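PDB 5Z3E: isomaltose glucohydrolase from Kribbella flavida, which hydrolyses the alpha-1,6-glucosidic linkage of isomaltose from the non-reducing end, yielding beta-D-glucose and D-glucose in the breakdown of a starch-derived cyclic tetrasaccharide. Local coordinates for residues A[353-358]-A[379-384]; A[315-320]-A[341-346]. The protein carries 1 engineered substitution. One frame throughout, in Å; residues are numbered along the deposited sequence.

Both contacts lie on one side of the (alpha/alpha)6 barrel of glycoside hydrolase family 15, their centres about 9 Å apart. Along the chain they come in series: contact 2 joins the start of helix 317-329 to helix 333-344, and contact 1 then joins the loop leading into strand 356-357 to the start of helix 382-394. Strands 315-316 and 356-357, one from each contact, pair antiparallel; the V357 N to Q315 O separation of 2.9 Å is a probable hydrogen bond of that pairing. A355, engineered from a Glu inferred to be a proton acceptor, lies beside the starts of helices 317-329 and 382-394, its O a probable hydrogen-bond partner of I317 N.

Contact 1: residues A[353-358]-A[379-384]; sequences LPAQVP and TPLLWS. Engineered in segment 353-358: A355 (natural residue Glu).
CB of A355 lies 3.8 Å from CD2 of L381, an apolar touch where the loop before strand 356-357 meets the N-terminal turn of helix 382-394 in the (alpha/alpha)6 barrel of family 15. A355 is an engineered alanine; the natural Glu is inferred to be a proton acceptor. The L381 side chain starts toward this segment with CG anti to the backbone N (chi1 -174°), and a glycerol, which may mark the pocket, lies close to it.

One residue back, the hydroxyl OG of S384 donates to P354 O at 2.8 Å, approaching from well above the carbonyl plane. The same OG accepts a hydrogen from a water that also donates to A355 O, so the hydroxyl holds P354 O directly and A355 O through the water. CB of S384 packs 3.7 Å from CB of L353.

Further out, L353 O accepts the backbone N-H of L381, the N-cap residue, at 3.0 Å; N-H...O is 164° and the donor sits nearly in line with C=O. The cis peptide between T379 and P380 comes just before this bond, and CA of P380 makes a C-H...O contact to L353 O. At the outer end, T379 OG1, hydrogen-bonded to V377 O, rests 3.3 Å from CB of P354.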
# COMPACT_ATOMS: atom_id res chain seq x y z
N LEU A 353 -2.98 -0.98 -17.07
CA LEU A 353 -2.26 -2.01 -16.36
C LEU A 353 -3.21 -2.81 -15.50
O LEU A 353 -3.98 -2.24 -14.70
CB LEU A 353 -1.17 -1.40 -15.45
CG LEU A 353 0.02 -0.80 -16.18
CD1 LEU A 353 0.83 0.05 -15.23
CD2 LEU A 353 0.88 -1.87 -16.80
N PRO A 354 -3.20 -4.13 -15.64
CA PRO A 354 -4.05 -4.99 -14.82
C PRO A 354 -3.51 -5.09 -13.39
O PRO A 354 -2.35 -4.74 -13.11
CB PRO A 354 -3.95 -6.34 -15.49
CG PRO A 354 -2.64 -6.31 -16.09
CD PRO A 354 -2.35 -4.91 -16.55
N ALA A 355 -4.34 -5.64 -12.51
CA ALA A 355 -3.84 -6.00 -11.18
C ALA A 355 -2.73 -7.06 -11.28
O ALA A 355 -1.71 -6.99 -10.60
CB ALA A 355 -4.96 -6.51 -10.32
N GLN A 356 -2.96 -8.07 -12.12
CA GLN A 356 -2.06 -9.20 -12.24
C GLN A 356 -2.19 -9.80 -13.62
O GLN A 356 -3.19 -9.53 -14.31
CB GLN A 356 -2.36 -10.26 -11.19
CG GLN A 356 -3.76 -10.88 -11.30
CD GLN A 356 -3.93 -12.04 -10.37
OE1 GLN A 356 -3.22 -13.06 -10.46
NE2 GLN A 356 -4.86 -11.92 -9.42
N VAL A 357 -1.22 -10.60 -13.99
CA VAL A 357 -1.22 -11.35 -15.26
C VAL A 357 -0.93 -12.80 -14.98
O VAL A 357 -0.27 -13.15 -14.01
CB VAL A 357 -0.21 -10.77 -16.25
CG1 VAL A 357 -0.64 -9.37 -16.69
CG2 VAL A 357 1.20 -10.80 -15.75
N PRO A 358 -1.37 -13.68 -15.89
CA PRO A 358 -1.25 -15.13 -15.66
C PRO A 358 -0.10 -15.80 -16.38
O PRO A 358 -0.19 -17.00 -16.64
CB PRO A 358 -2.58 -15.61 -16.18
CG PRO A 358 -2.84 -14.77 -17.39
CD PRO A 358 -2.36 -13.37 -16.94
N THR A 379 -8.74 -4.29 -14.60
CA THR A 379 -7.91 -3.53 -15.52
C THR A 379 -8.69 -2.30 -15.98
O THR A 379 -9.76 -2.47 -16.55
CB THR A 379 -7.53 -4.35 -16.73
OG1 THR A 379 -7.04 -5.65 -16.40
CG2 THR A 379 -6.57 -3.62 -17.62
N PRO A 380 -8.17 -1.09 -15.79
CA PRO A 380 -6.96 -0.76 -15.02
C PRO A 380 -7.19 -0.93 -13.52
O PRO A 380 -8.28 -0.69 -13.01
CB PRO A 380 -6.77 0.73 -15.33
CG PRO A 380 -8.18 1.25 -15.55
CD PRO A 380 -8.90 0.12 -16.22
N LEU A 381 -6.13 -1.33 -12.83
CA LEU A 381 -6.09 -1.19 -11.38
C LEU A 381 -5.33 0.11 -11.10
O LEU A 381 -4.18 0.25 -11.48
CB LEU A 381 -5.35 -2.37 -10.74
CG LEU A 381 -5.41 -2.34 -9.22
CD1 LEU A 381 -6.78 -2.75 -8.71
CD2 LEU A 381 -4.32 -3.20 -8.58
N LEU A 382 -5.98 1.08 -10.44
CA LEU A 382 -5.31 2.36 -10.27
C LEU A 382 -3.99 2.22 -9.51
O LEU A 382 -3.01 2.86 -9.85
CB LEU A 382 -6.21 3.42 -9.64
CG LEU A 382 -7.05 4.25 -10.61
CD1 LEU A 382 -8.10 3.42 -11.31
CD2 LEU A 382 -7.67 5.43 -9.92
N TRP A 383 -3.96 1.34 -8.51
CA TRP A 383 -2.75 1.11 -7.74
C TRP A 383 -1.60 0.63 -8.64
O TRP A 383 -0.45 1.01 -8.45
CB TRP A 383 -3.07 0.13 -6.60
CG TRP A 383 -1.99 -0.10 -5.58
CD1 TRP A 383 -0.80 0.54 -5.45
CD2 TRP A 383 -2.04 -1.09 -4.53
NE1 TRP A 383 -0.09 -0.01 -4.40
CE2 TRP A 383 -0.83 -1.01 -3.82
CE3 TRP A 383 -2.98 -2.06 -4.16
CZ2 TRP A 383 -0.53 -1.86 -2.77
CZ3 TRP A 383 -2.65 -2.93 -3.12
CH2 TRP A 383 -1.44 -2.83 -2.46
N SER A 384 -1.90 -0.18 -9.66
CA SER A 384 -0.85 -0.57 -10.61
C SER A 384 -0.21 0.66 -11.25
O SER A 384 1.02 0.75 -11.36
CB SER A 384 -1.40 -1.47 -11.71
OG SER A 384 -1.74 -2.73 -11.21
O HOH W 1 -0.89 -4.71 -9.42

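Contact 2: residues A[315-320]-A[341-346]; sequences QWILLS and RWIADQ
The indole of W342 reaches across from helix 333-344 to strand 315-316 and the first turn of helix 317-329, joining two helices that follow each other in the chain. Most of the contact is apolar. A chi1 of -177° swings the indole away from its backbone N and sends the six-membered ring forward: Q315 CB packs 3.7 Å from CH2, and I317 CD1 lies 4.0 Å from CZ3. I317 splits its work between two branches. CG2 meets CG2 of I343 at 3.7 Å, while CD1, on the other branch, also touches CB of Q346. I343 in turn lays CG1 against CB of S320.

Polar groups are used differently. Q315 O sits at the edge of the W342 ring, in its plane. S320 OG comes within 3.4 Å of W342 CZ3, approaching the ring obliquely, yet its hydrogen-bonding partners are G300 O and V302 N. The bent side chain of Q346 folds back toward W342, where NE2 donates to W342 O at 2.9 Å and stands above one face of the indole near its rim; OE1 is bonded to NE2 of H359. The Q315 amide plane is 62° from that of the indole; OE1 accepts from the backbone N of H360, and NE2 bonds weakly to V298 O.

The two segments therefore adhere by van der Waals packing, while the polar ends of Q315, S320 and Q346 find their hydrogen bonds within 341-346 or with residues 298-302 and 359-360.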
# COMPACT_ATOMS: atom_id res chain seq x y z
N GLN A 315 0.94 -12.97 -11.36
CA GLN A 315 2.05 -12.04 -11.15
C GLN A 315 1.51 -10.63 -11.06
O GLN A 315 0.83 -10.17 -11.99
CB GLN A 315 3.03 -12.16 -12.32
CG GLN A 315 3.66 -13.53 -12.44
CD GLN A 315 4.22 -13.76 -13.83
OE1 GLN A 315 3.45 -13.80 -14.79
NE2 GLN A 315 5.53 -13.93 -13.95
N TRP A 316 1.80 -9.94 -9.96
CA TRP A 316 1.17 -8.66 -9.65
C TRP A 316 2.06 -7.49 -10.02
O TRP A 316 3.19 -7.34 -9.53
CB TRP A 316 0.81 -8.62 -8.17
CG TRP A 316 -0.43 -9.42 -7.87
CD1 TRP A 316 -0.62 -10.77 -7.98
CD2 TRP A 316 -1.68 -8.88 -7.45
NE1 TRP A 316 -1.92 -11.09 -7.67
CE2 TRP A 316 -2.58 -9.95 -7.33
CE3 TRP A 316 -2.11 -7.59 -7.13
CZ2 TRP A 316 -3.88 -9.76 -6.90
CZ3 TRP A 316 -3.40 -7.40 -6.72
CH2 TRP A 316 -4.28 -8.49 -6.60
N ILE A 317 1.52 -6.59 -10.85
CA ILE A 317 2.23 -5.41 -11.29
C ILE A 317 2.72 -4.60 -10.09
O ILE A 317 3.87 -4.15 -10.06
CB ILE A 317 1.37 -4.56 -12.24
CG1 ILE A 317 1.34 -5.15 -13.67
CG2 ILE A 317 1.87 -3.13 -12.31
CD1 ILE A 317 0.73 -6.51 -13.82
N LEU A 318 1.85 -4.39 -9.10
CA LEU A 318 2.21 -3.52 -7.98
C LEU A 318 3.36 -4.11 -7.18
O LEU A 318 4.13 -3.36 -6.59
CB LEU A 318 0.96 -3.21 -7.13
CG LEU A 318 0.37 -4.34 -6.31
CD1 LEU A 318 1.02 -4.41 -4.94
CD2 LEU A 318 -1.12 -4.19 -6.17
N LEU A 319 3.46 -5.44 -7.12
CA LEU A 319 4.51 -6.09 -6.38
C LEU A 319 5.83 -6.08 -7.16
O LEU A 319 6.89 -5.92 -6.54
CB LEU A 319 4.14 -7.50 -5.97
CG LEU A 319 3.00 -7.60 -4.95
CD1 LEU A 319 2.71 -9.05 -4.64
CD2 LEU A 319 3.32 -6.82 -3.67
N SER A 320 5.78 -6.22 -8.48
CA SER A 320 6.98 -6.01 -9.28
C SER A 320 7.48 -4.58 -9.15
O SER A 320 8.68 -4.34 -9.07
CB SER A 320 6.70 -6.37 -10.73
OG SER A 320 6.48 -7.75 -10.85
N ARG A 341 10.61 -2.70 -16.87
CA ARG A 341 10.35 -3.21 -18.22
C ARG A 341 9.26 -4.28 -18.19
O ARG A 341 8.39 -4.32 -19.06
CB ARG A 341 11.63 -3.76 -18.85
CG ARG A 341 12.68 -2.74 -19.16
CD ARG A 341 13.88 -3.38 -19.85
NE ARG A 341 14.97 -2.43 -20.02
CZ ARG A 341 16.09 -2.43 -19.30
NH1 ARG A 341 16.28 -3.37 -18.38
NH2 ARG A 341 16.98 -1.48 -19.48
N TRP A 342 9.33 -5.18 -17.21
CA TRP A 342 8.31 -6.23 -17.10
C TRP A 342 6.92 -5.63 -16.93
O TRP A 342 5.96 -6.03 -17.60
CB TRP A 342 8.61 -7.20 -15.95
CG TRP A 342 7.61 -8.32 -15.87
CD1 TRP A 342 7.65 -9.50 -16.55
CD2 TRP A 342 6.38 -8.34 -15.13
NE1 TRP A 342 6.56 -10.25 -16.28
CE2 TRP A 342 5.75 -9.57 -15.41
CE3 TRP A 342 5.76 -7.44 -14.25
CZ2 TRP A 342 4.51 -9.91 -14.86
CZ3 TRP A 342 4.56 -7.80 -13.70
CH2 TRP A 342 3.93 -9.02 -14.01
N ILE A 343 6.80 -4.63 -16.06
CA ILE A 343 5.52 -3.98 -15.86
C ILE A 343 5.01 -3.38 -17.17
O ILE A 343 3.85 -3.53 -17.54
CB ILE A 343 5.61 -2.88 -14.80
CG1 ILE A 343 5.91 -3.51 -13.44
CG2 ILE A 343 4.33 -2.04 -14.81
CD1 ILE A 343 6.44 -2.49 -12.46
N ALA A 344 5.87 -2.65 -17.89
CA ALA A 344 5.46 -1.99 -19.12
C ALA A 344 4.94 -3.02 -20.12
O ALA A 344 4.02 -2.72 -20.90
CB ALA A 344 6.58 -1.17 -19.70
N ASP A 345 5.53 -4.21 -20.14
CA ASP A 345 5.10 -5.26 -21.05
C ASP A 345 3.72 -5.82 -20.70
O ASP A 345 3.17 -6.60 -21.50
CB ASP A 345 6.14 -6.38 -21.05
CG ASP A 345 7.43 -6.00 -21.74
OD1 ASP A 345 7.46 -5.00 -22.51
OD2 ASP A 345 8.44 -6.74 -21.56
N GLN A 346 3.15 -5.44 -19.55
CA GLN A 346 1.82 -5.92 -19.18
C GLN A 346 0.73 -4.93 -19.53
O GLN A 346 -0.45 -5.20 -19.34
CB GLN A 346 1.74 -6.26 -17.69
CG GLN A 346 2.92 -7.11 -17.21
CD GLN A 346 3.25 -8.25 -18.13
OE1 GLN A 346 2.36 -8.91 -18.64
NE2 GLN A 346 4.54 -8.48 -18.35